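Local coordinates for protein maltose operon transcriptional repressor (Staphylococcus aureus subsp. aureus Mu50, PDB 3HCW) that probably represses transcription of the maltose operon, with a periplasmic-binding-protein-like portion of the kind that senses small-molecule effectors in related repressors, at residues 73-78 / 95-100; 109-114 / 271-276; 133-138 / 194-199. All coordinates share one frame; numbering follows the deposited sequence.

Along the chain, interaction 1 closes before interaction 2 opens, and interaction 3 is nested inside the long loop that interaction 2 closes. Interactions 1 and 2 are neighbours in one run of parallel strands, 71-74, 94-97, 110-113 and 272-280, with centres about 10 Å apart and linked through probable backbone hydrogen bonds such as Gly-98 N to Ile-111 O. Interaction 3 pairs strands 133-139 and 194-198 on the opposite side of the chain's centre from interaction 1, its own centre about 26 Å from each of the others. This fits the two-lobed fold of LacI-type effector-binding regions, in which the chain passes between lobes more than once, so interaction 2 joins pieces far apart in sequence.

Interaction 1: residues 73-78 / 95-100; sequences ILLYSK and IVIGKP
Ile-73 and Ile-95 lie side by side and point the same way, their CG2 methyls 3.6 Å apart. The same CG2 of Ile-73, anti to the backbone N, also meets Ile-97 CG1 at 4.0 Å, there at a slant. Ile-97 sends its CD1 onward alongside Leu-75, reaching CD2 at 4.1 Å. Helices 25-39 and 247-263 cover this face. On the other face Leu-74 passes across Val-96, with CD1 against CG2 at 4.0 Å, under helix 82-89. The second branch of Val-96, CG1, turns to the loop instead and rests 3.4 Å from Tyr-76 O. Strands 71-74 and 94-97 are parallel neighbours in a beta-alpha-beta unit connected by helix 82-89, a building block of the Rossmann-like lobe. Within 73-78 and 95-100 two backbone bonds join them, Leu-74 N to Ile-95 O and a nearly straight one from Ile-97 N to Leu-74 O (2.7 Å, 172° at the hydrogen). Past the strands the loops stay together through Ser-77. Its OG, turned anti to the backbone N (chi1 -176°), donates to Lys-99 O at 2.7 Å, tilted 29° from the carbonyl plane. Gly-98, without a side chain, brings its CA to 3.8 Å from Ser-77 CB. The amine of Lys-99 leads away to a salt bridge with Asp-148.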
ATOM      1  N   ILE A  73      -6.883   5.049  20.676  1.00 36.64           N
ATOM      2  CA  ILE A  73      -6.485   6.127  19.790  1.00 39.03           C
ATOM      3  C   ILE A  73      -7.474   6.067  18.633  1.00 44.10           C
ATOM      4  O   ILE A  73      -7.471   5.089  17.880  1.00 50.27           O
ATOM      5  CB  ILE A  73      -5.025   5.954  19.277  1.00 38.97           C
ATOM      6  CG1 ILE A  73      -4.013   5.972  20.435  1.00 35.80           C
ATOM      7  CG2 ILE A  73      -4.676   7.028  18.261  1.00 27.33           C
ATOM      8  CD1 ILE A  73      -2.564   5.821  19.986  1.00 42.04           C
ATOM      9  N   LEU A  74      -8.351   7.073  18.528  1.00 44.87           N
ATOM     10  CA  LEU A  74      -9.265   7.187  17.378  1.00 30.47           C
ATOM     11  C   LEU A  74      -8.491   7.718  16.183  1.00 36.73           C
ATOM     12  O   LEU A  74      -7.942   8.818  16.237  1.00 42.61           O
ATOM     13  CB  LEU A  74     -10.430   8.133  17.669  1.00 39.78           C
ATOM     14  CG  LEU A  74     -11.355   7.858  18.854  1.00 50.05           C
ATOM     15  CD1 LEU A  74     -12.482   8.855  18.860  1.00 49.73           C
ATOM     16  CD2 LEU A  74     -11.911   6.476  18.771  1.00 60.73           C
ATOM     17  N   LEU A  75      -8.454   6.940  15.105  1.00 38.11           N
ATOM     18  CA  LEU A  75      -7.668   7.290  13.921  1.00 36.47           C
ATOM     19  C   LEU A  75      -8.420   8.159  12.903  1.00 43.00           C
ATOM     20  O   LEU A  75      -8.045   8.207  11.733  1.00 41.65           O
ATOM     21  CB  LEU A  75      -7.157   6.041  13.213  1.00 35.08           C
ATOM     22  CG  LEU A  75      -6.044   5.101  13.693  1.00 40.85           C
ATOM     23  CD1 LEU A  75      -5.029   4.961  12.568  1.00 56.53           C
ATOM     24  CD2 LEU A  75      -5.351   5.548  14.922  1.00 29.39           C
ATOM     25  N   TYR A  76      -9.466   8.844  13.354  1.00 45.21           N
ATOM     26  CA  TYR A  76     -10.212   9.781  12.521  1.00 47.81           C
ATOM     27  C   TYR A  76     -10.909  10.803  13.418  1.00 42.44           C
ATOM     28  O   TYR A  76     -11.035  10.590  14.619  1.00 44.65           O
ATOM     29  CB  TYR A  76     -11.237   9.038  11.650  1.00 52.14           C
ATOM     30  CG  TYR A  76     -12.343   8.393  12.446  1.00 62.37           C
ATOM     31  CD1 TYR A  76     -12.213   7.091  12.927  1.00 70.76           C
ATOM     32  CD2 TYR A  76     -13.524   9.088  12.724  1.00 57.04           C
ATOM     33  CE1 TYR A  76     -13.225   6.503  13.668  1.00 73.51           C
ATOM     34  CE2 TYR A  76     -14.529   8.514  13.464  1.00 68.81           C
ATOM     35  CZ  TYR A  76     -14.375   7.224  13.929  1.00 70.12           C
ATOM     36  OH  TYR A  76     -15.384   6.661  14.649  1.00 74.98           O
ATOM     37  N   SER A  77     -11.367  11.903  12.825  1.00 51.56           N
ATOM     38  CA  SER A  77     -12.170  12.898  13.535  1.00 52.12           C
ATOM     39  C   SER A  77     -13.471  13.158  12.779  1.00 55.09           C
ATOM     40  O   SER A  77     -13.463  13.391  11.567  1.00 55.93           O
ATOM     41  CB  SER A  77     -11.382  14.200  13.696  1.00 55.52           C
ATOM     42  OG  SER A  77     -12.100  15.147  14.466  1.00 67.39           O
ATOM     43  N   LYS A  78     -14.590  13.097  13.495  1.00 60.40           N
ATOM     44  CA  LYS A  78     -15.885  13.435  12.914  1.00 64.33           C
ATOM     45  C   LYS A  78     -16.776  14.096  13.957  1.00 71.57           C
ATOM     46  O   LYS A  78     -16.737  13.734  15.139  1.00 70.51           O
ATOM     47  CB  LYS A  78     -16.563  12.203  12.301  1.00 65.38           C
ATOM     48  CG  LYS A  78     -17.601  12.534  11.228  1.00 70.35           C
ATOM     49  CD  LYS A  78     -17.781  11.392  10.236  1.00 75.70           C
ATOM     50  CE  LYS A  78     -18.884  11.707   9.237  1.00 81.16           C
ATOM     51  NZ  LYS A  78     -18.979  10.689   8.153  1.00 83.18           N
ATOM     52  N   ILE A  95      -6.843   9.251  22.703  1.00 42.34           N
ATOM     53  CA  ILE A  95      -6.284  10.268  21.820  1.00 46.30           C
ATOM     54  C   ILE A  95      -7.137  10.271  20.556  1.00 42.33           C
ATOM     55  O   ILE A  95      -7.751   9.259  20.219  1.00 43.21           O
ATOM     56  CB  ILE A  95      -4.767   9.983  21.510  1.00 41.60           C
ATOM     57  CG1 ILE A  95      -3.880  10.977  22.237  1.00 39.84           C
ATOM     58  CG2 ILE A  95      -4.428  10.134  20.054  1.00 54.41           C
ATOM     59  CD1 ILE A  95      -3.953  10.889  23.711  1.00 29.47           C
ATOM     60  N   VAL A  96      -7.208  11.414  19.879  1.00 39.76           N
ATOM     61  CA  VAL A  96      -7.831  11.475  18.566  1.00 33.73           C
ATOM     62  C   VAL A  96      -6.800  11.941  17.559  1.00 35.72           C
ATOM     63  O   VAL A  96      -6.121  12.943  17.768  1.00 39.67           O
ATOM     64  CB  VAL A  96      -9.051  12.420  18.543  1.00 31.44           C
ATOM     65  CG1 VAL A  96      -9.701  12.443  17.156  1.00 37.52           C
ATOM     66  CG2 VAL A  96     -10.075  12.009  19.598  1.00 40.77           C
ATOM     67  N   ILE A  97      -6.661  11.202  16.472  1.00 35.00           N
ATOM     68  CA  ILE A  97      -5.918  11.717  15.351  1.00 37.08           C
ATOM     69  C   ILE A  97      -6.896  12.457  14.437  1.00 44.90           C
ATOM     70  O   ILE A  97      -7.737  11.841  13.769  1.00 40.48           O
ATOM     71  CB  ILE A  97      -5.124  10.631  14.623  1.00 42.38           C
ATOM     72  CG1 ILE A  97      -4.173   9.950  15.611  1.00 37.45           C
ATOM     73  CG2 ILE A  97      -4.347  11.235  13.457  1.00 39.69           C
ATOM     74  CD1 ILE A  97      -3.208   8.994  14.973  1.00 34.92           C
ATOM     75  N   GLY A  98      -6.788  13.789  14.455  1.00 44.45           N
ATOM     76  CA  GLY A  98      -7.639  14.681  13.666  1.00 40.35           C
ATOM     77  C   GLY A  98      -7.897  16.001  14.376  1.00 43.49           C
ATOM     78  O   GLY A  98      -7.194  16.350  15.332  1.00 41.71           O
ATOM     79  N   LYS A  99      -8.916  16.726  13.908  1.00 38.80           N
ATOM     80  CA  LYS A  99      -9.219  18.074  14.400  1.00 39.35           C
ATOM     81  C   LYS A  99     -10.278  18.125  15.514  1.00 38.39           C
ATOM     82  O   LYS A  99     -11.351  17.534  15.371  1.00 40.30           O
ATOM     83  CB  LYS A  99      -9.695  18.955  13.243  1.00 32.71           C
ATOM     84  CG  LYS A  99      -9.371  20.449  13.421  1.00 38.63           C
ATOM     85  CD  LYS A  99     -10.500  21.351  12.929  1.00 50.02           C
ATOM     86  CE  LYS A  99     -11.286  20.733  11.792  1.00 42.84           C
ATOM     87  NZ  LYS A  99     -12.177  21.752  11.173  1.00 54.27           N
ATOM     88  N   PRO A 100      -9.982  18.855  16.610  1.00 38.78           N
ATOM     89  CA  PRO A 100     -10.973  19.173  17.646  1.00 37.43           C
ATOM     90  C   PRO A 100     -12.114  19.977  17.054  1.00 48.58           C
ATOM     91  O   PRO A 100     -11.881  20.916  16.292  1.00 49.90           O
ATOM     92  CB  PRO A 100     -10.185  20.023  18.649  1.00 36.93           C
ATOM     93  CG  PRO A 100      -8.963  20.504  17.904  1.00 43.00           C
ATOM     94  CD  PRO A 100      -8.651  19.413  16.933  1.00 39.79           C
TER

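Interaction 2: residues 109-114 / 271-276; sequences THIDND and ELVIID
Ile-275 packs its CD1 against Ile-111 CG2 at 3.6 Å, the closest apolar contact between strands 110-113 and 272-280. These are parallel neighbours in the sheet of a two-lobed, periplasmic-binding-protein-like fold, brought together although more than 150 residues of chain separate them. The CG2 branch of Ile-275, anti to its own backbone N, faces the amide of Asn-113 instead, 3.6 Å from ND2. Its two branches thus reach different residues of the partner strand, and helix 247-263 covers them through Leu-250. Val-273 lies alongside Ile-111 on the same face, pointing the same way, with CB 3.9 Å from Ile-111 CG1; it also touches Gln-253 of that helix. Its backbone is gripped at both polar atoms: the N donates to His-110 O and the O accepts from Asp-112 N at 2.9 Å. Asp-112 stands on the other face, its CB 4.2 Å from Leu-272 CD1 and close to the end of Ile-274. Its carbonyl O takes the bond from Ile-275 N, while its OD1 is hydrogen-bonded to a bound glycerol that also meets Asn-113 OD1. The glycerol probably comes from the crystallisation liquor, but its place is consistent with the cleft where relatives of this family hold effectors. Asp-114 follows as the N-cap of helix 115-129, its OD2 accepting from Leu-117 N. The amide of Asn-113 serves two acceptors, Ile-245 O and Ile-275 O. Its ND2 donates to Ile-275 O at 3.1 Å with the acceptor in the amide plane, yet ND2 itself sits 47° out of the carbonyl plane of Ile-275, not on a lone pair.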
ATOM      1  N   THR A 109      -6.694  15.207  24.140  1.00 38.03           N
ATOM      2  CA  THR A 109      -5.572  15.472  23.244  1.00 39.20           C
ATOM      3  C   THR A 109      -5.872  15.054  21.807  1.00 37.33           C
ATOM      4  O   THR A 109      -6.324  13.933  21.559  1.00 34.19           O
ATOM      5  CB  THR A 109      -4.277  14.793  23.750  1.00 31.63           C
ATOM      6  OG1 THR A 109      -3.901  15.397  24.988  1.00 36.97           O
ATOM      7  CG2 THR A 109      -3.123  14.981  22.765  1.00 39.21           C
ATOM      8  N   HIS A 110      -5.648  15.984  20.881  1.00 33.24           N
ATOM      9  CA  HIS A 110      -5.751  15.724  19.454  1.00 33.11           C
ATOM     10  C   HIS A 110      -4.388  15.874  18.786  1.00 31.91           C
ATOM     11  O   HIS A 110      -3.578  16.724  19.170  1.00 28.23           O
ATOM     12  CB  HIS A 110      -6.737  16.689  18.807  1.00 25.02           C
ATOM     13  CG  HIS A 110      -8.173  16.362  19.067  1.00 40.19           C
ATOM     14  ND1 HIS A 110      -9.042  15.976  18.069  1.00 38.55           N
ATOM     15  CD2 HIS A 110      -8.901  16.383  20.207  1.00 36.61           C
ATOM     16  CE1 HIS A 110     -10.242  15.772  18.584  1.00 39.27           C
ATOM     17  NE2 HIS A 110     -10.183  16.012  19.880  1.00 30.53           N
ATOM     18  N   ILE A 111      -4.141  15.033  17.789  1.00 39.49           N
ATOM     19  CA  ILE A 111      -2.927  15.102  16.985  1.00 28.57           C
ATOM     20  C   ILE A 111      -3.351  15.246  15.524  1.00 32.82           C
ATOM     21  O   ILE A 111      -4.047  14.396  14.992  1.00 35.12           O
ATOM     22  CB  ILE A 111      -2.003  13.862  17.214  1.00 35.87           C
ATOM     23  CG1 ILE A 111      -1.354  13.904  18.606  1.00 38.16           C
ATOM     24  CG2 ILE A 111      -0.884  13.817  16.202  1.00 30.45           C
ATOM     25  CD1 ILE A 111      -2.060  13.100  19.632  1.00 53.51           C
ATOM     26  N   ASP A 112      -2.950  16.337  14.885  1.00 25.46           N
ATOM     27  CA  ASP A 112      -3.385  16.610  13.520  1.00 35.67           C
ATOM     28  C   ASP A 112      -2.251  17.220  12.688  1.00 33.67           C
ATOM     29  O   ASP A 112      -1.196  17.578  13.233  1.00 32.05           O
ATOM     30  CB  ASP A 112      -4.580  17.569  13.569  1.00 29.07           C
ATOM     31  CG  ASP A 112      -5.540  17.403  12.394  1.00 39.81           C
ATOM     32  OD1 ASP A 112      -5.353  16.498  11.558  1.00 40.35           O
ATOM     33  OD2 ASP A 112      -6.493  18.208  12.302  1.00 56.01           O
ATOM     34  N   ASN A 113      -2.456  17.286  11.372  1.00 30.95           N
ATOM     35  CA  ASN A 113      -1.740  18.235  10.521  1.00 29.76           C
ATOM     36  C   ASN A 113      -2.587  19.495  10.486  1.00 35.30           C
ATOM     37  O   ASN A 113      -3.773  19.465  10.870  1.00 30.21           O
ATOM     38  CB  ASN A 113      -1.623  17.725   9.084  1.00 27.02           C
ATOM     39  CG  ASN A 113      -0.898  16.406   8.974  1.00 30.24           C
ATOM     40  OD1 ASN A 113      -1.486  15.398   8.584  1.00 24.52           O
ATOM     41  ND2 ASN A 113       0.389  16.403   9.304  1.00 21.85           N
ATOM     42  N   ASP A 114      -2.001  20.592  10.003  1.00 28.81           N
ATOM     43  CA  ASP A 114      -2.779  21.783   9.660  1.00 22.74           C
ATOM     44  C   ASP A 114      -3.252  21.596   8.223  1.00 24.83           C
ATOM     45  O   ASP A 114      -2.521  21.840   7.267  1.00 30.78           O
ATOM     46  CB  ASP A 114      -1.953  23.070   9.859  1.00 33.21           C
ATOM     47  CG  ASP A 114      -2.780  24.353   9.694  1.00 41.25           C
ATOM     48  OD1 ASP A 114      -2.299  25.431  10.109  1.00 42.11           O
ATOM     49  OD2 ASP A 114      -3.895  24.309   9.133  1.00 39.88           O
ATOM     50  N   GLU A 271      -3.760  20.150  24.416  1.00 47.65           N
ATOM     51  CA  GLU A 271      -5.014  20.157  23.641  1.00 46.44           C
ATOM     52  C   GLU A 271      -4.878  19.723  22.180  1.00 48.49           C
ATOM     53  O   GLU A 271      -5.760  19.032  21.657  1.00 37.77           O
ATOM     54  CB  GLU A 271      -5.688  21.527  23.700  1.00 43.05           C
ATOM     55  CG  GLU A 271      -6.445  21.807  24.988  1.00 57.47           C
ATOM     56  CD  GLU A 271      -7.339  23.046  24.896  1.00 62.71           C
ATOM     57  OE1 GLU A 271      -7.460  23.770  25.909  1.00 74.45           O
ATOM     58  OE2 GLU A 271      -7.924  23.295  23.818  1.00 70.67           O
ATOM     59  N   LEU A 272      -3.781  20.126  21.532  1.00 40.64           N
ATOM     60  CA  LEU A 272      -3.609  19.916  20.095  1.00 40.03           C
ATOM     61  C   LEU A 272      -2.139  19.884  19.723  1.00 43.67           C
ATOM     62  O   LEU A 272      -1.392  20.807  20.043  1.00 42.32           O
ATOM     63  CB  LEU A 272      -4.339  21.008  19.301  1.00 44.10           C
ATOM     64  CG  LEU A 272      -4.383  20.977  17.765  1.00 41.32           C
ATOM     65  CD1 LEU A 272      -4.941  19.681  17.217  1.00 28.67           C
ATOM     66  CD2 LEU A 272      -5.200  22.144  17.248  1.00 37.25           C
ATOM     67  N   VAL A 273      -1.719  18.804  19.071  1.00 39.76           N
ATOM     68  CA  VAL A 273      -0.343  18.699  18.604  1.00 39.88           C
ATOM     69  C   VAL A 273      -0.391  18.790  17.085  1.00 44.12           C
ATOM     70  O   VAL A 273      -1.119  18.033  16.436  1.00 45.95           O
ATOM     71  CB  VAL A 273       0.355  17.388  19.071  1.00 44.96           C
ATOM     72  CG1 VAL A 273       1.780  17.296  18.525  1.00 38.54           C
ATOM     73  CG2 VAL A 273       0.363  17.278  20.610  1.00 36.73           C
ATOM     74  N   ILE A 274       0.355  19.739  16.525  1.00 31.95           N
ATOM     75  CA  ILE A 274       0.351  19.960  15.085  1.00 34.32           C
ATOM     76  C   ILE A 274       1.669  19.465  14.458  1.00 34.84           C
ATOM     77  O   ILE A 274       2.759  19.852  14.880  1.00 40.64           O
ATOM     78  CB  ILE A 274       0.022  21.444  14.747  1.00 34.35           C
ATOM     79  CG1 ILE A 274      -1.411  21.804  15.200  1.00 48.15           C
ATOM     80  CG2 ILE A 274       0.225  21.752  13.254  1.00 24.35           C
ATOM     81  CD1 ILE A 274      -2.564  21.311  14.287  1.00 29.34           C
ATOM     82  N   ILE A 275       1.544  18.579  13.475  1.00 34.52           N
ATOM     83  CA  ILE A 275       2.674  18.055  12.712  1.00 30.83           C
ATOM     84  C   ILE A 275       2.752  18.814  11.381  1.00 33.24           C
ATOM     85  O   ILE A 275       1.769  18.876  10.638  1.00 40.54           O
ATOM     86  CB  ILE A 275       2.550  16.505  12.509  1.00 31.89           C
ATOM     87  CG1 ILE A 275       3.047  15.760  13.741  1.00 39.09           C
ATOM     88  CG2 ILE A 275       3.346  15.998  11.308  1.00 29.95           C
ATOM     89  CD1 ILE A 275       1.967  15.369  14.680  1.00 38.44           C
ATOM     90  N   ASP A 276       3.914  19.410  11.113  1.00 32.81           N
ATOM     91  CA  ASP A 276       4.148  20.205   9.903  1.00 38.89           C
ATOM     92  C   ASP A 276       4.149  19.323   8.665  1.00 29.63           C
ATOM     93  O   ASP A 276       4.621  18.199   8.702  1.00 36.24           O
ATOM     94  CB  ASP A 276       5.502  20.932   9.970  1.00 41.61           C
ATOM     95  CG  ASP A 276       5.553  22.023  11.037  1.00 53.59           C
ATOM     96  OD1 ASP A 276       4.506  22.630  11.374  1.00 40.89           O
ATOM     97  OD2 ASP A 276       6.674  22.286  11.527  1.00 70.29           O
TER
HETATM   98  O   HOH W   1       0.804  20.948   9.557  1.00 33.77           O

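Interaction 3: residues 133-138 / 194-199; sequences ELIFIT and QAIISL
Gln-194, bent at chi2, donates a hydrogen bond from NE2 to Glu-133 OE1 (2.8 Å). The acceptor lies in the amide plane and is met nearly along its C-O bond, with carboxylate and amide turned 62° apart; Glu-133 is poorly ordered, however. Ala-195 turns to the other face, its CB 3.9 Å from Leu-134 CD2, and its O accepts from Ile-135 N. Ile-196 returns to the first face: CG1 runs beside Ile-135 CD1, and CG2 meets Ile-137 CD1 at 3.6 Å. Strands 133-139 and 194-198 are parallel neighbours in a Rossmann-like alpha/beta lobe; helices 115-129 and 144-159 cover the face of Leu-134 and Ile-197, helix 173-187 the other. Ile-197 CG2 meets the CD1-CE1 side of the Phe-136 ring, 3.6 Å from CE1, while its O lies over one ring face, toward the rim. That O also takes Ile-137 N at 2.7 Å. Ser-198 OG is hydrogen-bonded to His-204. Leu-199, where the strand ends, still donates from N to Ile-137 O. With CG anti to the backbone N (chi1 -178°), its side chain crosses Thr-138, placing CD2 3.4 Å from OG1, which is hydrogen-bonded to Ser-146.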
ATOM      1  N   GLU A 133      -8.301  27.710 -14.243  1.00 49.25           N
ATOM      2  CA  GLU A 133      -9.407  27.059 -13.559  1.00 48.87           C
ATOM      3  C   GLU A 133      -8.922  25.895 -12.683  1.00 46.24           C
ATOM      4  O   GLU A 133      -7.999  25.180 -13.052  1.00 49.26           O
ATOM      5  CB  GLU A 133     -10.435  26.590 -14.593  1.00 57.65           C
ATOM      6  CG  GLU A 133     -11.883  26.534 -14.096  1.00 74.71           C
ATOM      7  CD  GLU A 133     -12.395  25.114 -13.872  1.00 91.57           C
ATOM      8  OE1 GLU A 133     -12.288  24.280 -14.801  1.00 97.01           O
ATOM      9  OE2 GLU A 133     -12.925  24.838 -12.773  1.00 91.24           O
ATOM     10  N   LEU A 134      -9.547  25.725 -11.518  1.00 41.51           N
ATOM     11  CA  LEU A 134      -9.172  24.679 -10.561  1.00 39.70           C
ATOM     12  C   LEU A 134     -10.331  23.731 -10.242  1.00 36.81           C
ATOM     13  O   LEU A 134     -11.489  24.150 -10.174  1.00 37.07           O
ATOM     14  CB  LEU A 134      -8.655  25.306  -9.265  1.00 31.35           C
ATOM     15  CG  LEU A 134      -7.438  26.235  -9.327  1.00 41.25           C
ATOM     16  CD1 LEU A 134      -7.368  27.146  -8.117  1.00 35.60           C
ATOM     17  CD2 LEU A 134      -6.163  25.430  -9.464  1.00 43.47           C
ATOM     18  N   ILE A 135     -10.003  22.453 -10.051  1.00 37.79           N
ATOM     19  CA  ILE A 135     -10.972  21.420  -9.669  1.00 34.53           C
ATOM     20  C   ILE A 135     -10.465  20.687  -8.423  1.00 37.20           C
ATOM     21  O   ILE A 135      -9.325  20.212  -8.404  1.00 31.03           O
ATOM     22  CB  ILE A 135     -11.207  20.398 -10.821  1.00 37.15           C
ATOM     23  CG1 ILE A 135     -11.663  21.099 -12.102  1.00 37.95           C
ATOM     24  CG2 ILE A 135     -12.238  19.337 -10.412  1.00 26.86           C
ATOM     25  CD1 ILE A 135     -11.120  20.469 -13.390  1.00 32.41           C
ATOM     26  N   PHE A 136     -11.293  20.636  -7.378  1.00 32.33           N
ATOM     27  CA  PHE A 136     -11.012  19.807  -6.208  1.00 32.95           C
ATOM     28  C   PHE A 136     -11.932  18.596  -6.198  1.00 33.57           C
ATOM     29  O   PHE A 136     -13.151  18.731  -6.291  1.00 27.65           O
ATOM     30  CB  PHE A 136     -11.178  20.577  -4.890  1.00 34.02           C
ATOM     31  CG  PHE A 136     -10.525  19.904  -3.699  1.00 37.42           C
ATOM     32  CD1 PHE A 136      -9.223  20.257  -3.312  1.00 20.58           C
ATOM     33  CD2 PHE A 136     -11.207  18.926  -2.959  1.00 36.32           C
ATOM     34  CE1 PHE A 136      -8.603  19.646  -2.214  1.00 25.53           C
ATOM     35  CE2 PHE A 136     -10.601  18.303  -1.861  1.00 32.38           C
ATOM     36  CZ  PHE A 136      -9.295  18.665  -1.486  1.00 39.01           C
ATOM     37  N   ILE A 137     -11.337  17.416  -6.068  1.00 24.94           N
ATOM     38  CA  ILE A 137     -12.099  16.178  -6.039  1.00 29.70           C
ATOM     39  C   ILE A 137     -12.034  15.551  -4.645  1.00 27.98           C
ATOM     40  O   ILE A 137     -10.954  15.334  -4.099  1.00 35.47           O
ATOM     41  CB  ILE A 137     -11.633  15.194  -7.146  1.00 30.53           C
ATOM     42  CG1 ILE A 137     -11.666  15.879  -8.516  1.00 26.85           C
ATOM     43  CG2 ILE A 137     -12.499  13.941  -7.152  1.00 30.65           C
ATOM     44  CD1 ILE A 137     -11.379  14.962  -9.692  1.00 32.94           C
ATOM     45  N   THR A 138     -13.198  15.283  -4.067  1.00 37.61           N
ATOM     46  CA  THR A 138     -13.271  14.730  -2.717  1.00 37.30           C
ATOM     47  C   THR A 138     -14.128  13.456  -2.624  1.00 39.17           C
ATOM     48  O   THR A 138     -14.832  13.089  -3.575  1.00 32.74           O
ATOM     49  CB  THR A 138     -13.708  15.810  -1.675  1.00 34.74           C
ATOM     50  OG1 THR A 138     -13.460  15.325  -0.351  1.00 42.00           O
ATOM     51  CG2 THR A 138     -15.184  16.194  -1.829  1.00 38.47           C
ATOM     52  N   GLN A 194      -5.690  24.130 -16.709  1.00 43.57           N
ATOM     53  CA  GLN A 194      -6.384  23.527 -15.560  1.00 43.59           C
ATOM     54  C   GLN A 194      -5.520  22.670 -14.641  1.00 38.37           C
ATOM     55  O   GLN A 194      -4.480  22.153 -15.039  1.00 39.05           O
ATOM     56  CB  GLN A 194      -7.604  22.734 -16.018  1.00 45.04           C
ATOM     57  CG  GLN A 194      -8.846  23.582 -16.179  1.00 57.29           C
ATOM     58  CD  GLN A 194      -9.753  23.085 -17.277  1.00 60.35           C
ATOM     59  OE1 GLN A 194      -9.299  22.753 -18.374  1.00 53.72           O
ATOM     60  NE2 GLN A 194     -11.052  23.046 -16.996  1.00 69.11           N
ATOM     61  N   ALA A 195      -5.975  22.548 -13.400  1.00 33.80           N
ATOM     62  CA  ALA A 195      -5.365  21.681 -12.405  1.00 32.32           C
ATOM     63  C   ALA A 195      -6.445  20.899 -11.668  1.00 33.47           C
ATOM     64  O   ALA A 195      -7.511  21.445 -11.327  1.00 29.29           O
ATOM     65  CB  ALA A 195      -4.520  22.488 -11.413  1.00 22.88           C
ATOM     66  N   ILE A 196      -6.168  19.617 -11.447  1.00 29.60           N
ATOM     67  CA  ILE A 196      -7.043  18.761 -10.657  1.00 34.55           C
ATOM     68  C   ILE A 196      -6.351  18.408  -9.352  1.00 34.34           C
ATOM     69  O   ILE A 196      -5.239  17.854  -9.356  1.00 36.89           O
ATOM     70  CB  ILE A 196      -7.429  17.465 -11.411  1.00 36.06           C
ATOM     71  CG1 ILE A 196      -8.260  17.792 -12.650  1.00 28.63           C
ATOM     72  CG2 ILE A 196      -8.181  16.500 -10.474  1.00 30.80           C
ATOM     73  CD1 ILE A 196      -8.323  16.664 -13.674  1.00 35.77           C
ATOM     74  N   ILE A 197      -7.002  18.742  -8.240  1.00 25.51           N
ATOM     75  CA  ILE A 197      -6.508  18.359  -6.924  1.00 27.81           C
ATOM     76  C   ILE A 197      -7.450  17.351  -6.265  1.00 36.35           C
ATOM     77  O   ILE A 197      -8.664  17.569  -6.213  1.00 30.56           O
ATOM     78  CB  ILE A 197      -6.255  19.593  -6.012  1.00 34.06           C
ATOM     79  CG1 ILE A 197      -5.061  20.399  -6.537  1.00 29.39           C
ATOM     80  CG2 ILE A 197      -5.975  19.161  -4.564  1.00 25.41           C
ATOM     81  CD1 ILE A 197      -4.994  21.860  -6.046  1.00 32.74           C
ATOM     82  N   SER A 198      -6.884  16.235  -5.796  1.00 37.15           N
ATOM     83  CA  SER A 198      -7.651  15.222  -5.072  1.00 41.56           C
ATOM     84  C   SER A 198      -7.336  15.264  -3.594  1.00 39.21           C
ATOM     85  O   SER A 198      -6.195  15.508  -3.195  1.00 42.36           O
ATOM     86  CB  SER A 198      -7.351  13.809  -5.588  1.00 33.33           C
ATOM     87  OG  SER A 198      -7.562  13.707  -6.985  1.00 48.73           O
ATOM     88  N   LEU A 199      -8.369  14.984  -2.811  1.00 30.88           N
ATOM     89  CA  LEU A 199      -8.324  14.834  -1.360  1.00 33.20           C
ATOM     90  C   LEU A 199      -7.187  13.957  -0.798  1.00 30.21           C
ATOM     91  O   LEU A 199      -6.599  14.287   0.227  1.00 33.29           O
ATOM     92  CB  LEU A 199      -9.671  14.259  -0.896  1.00 21.32           C
ATOM     93  CG  LEU A 199      -9.843  14.076   0.614  1.00 29.94           C
ATOM     94  CD1 LEU A 199      -9.885  15.436   1.283  1.00 24.43           C
ATOM     95  CD2 LEU A 199     -11.093  13.275   0.935  1.00 39.05           C
TER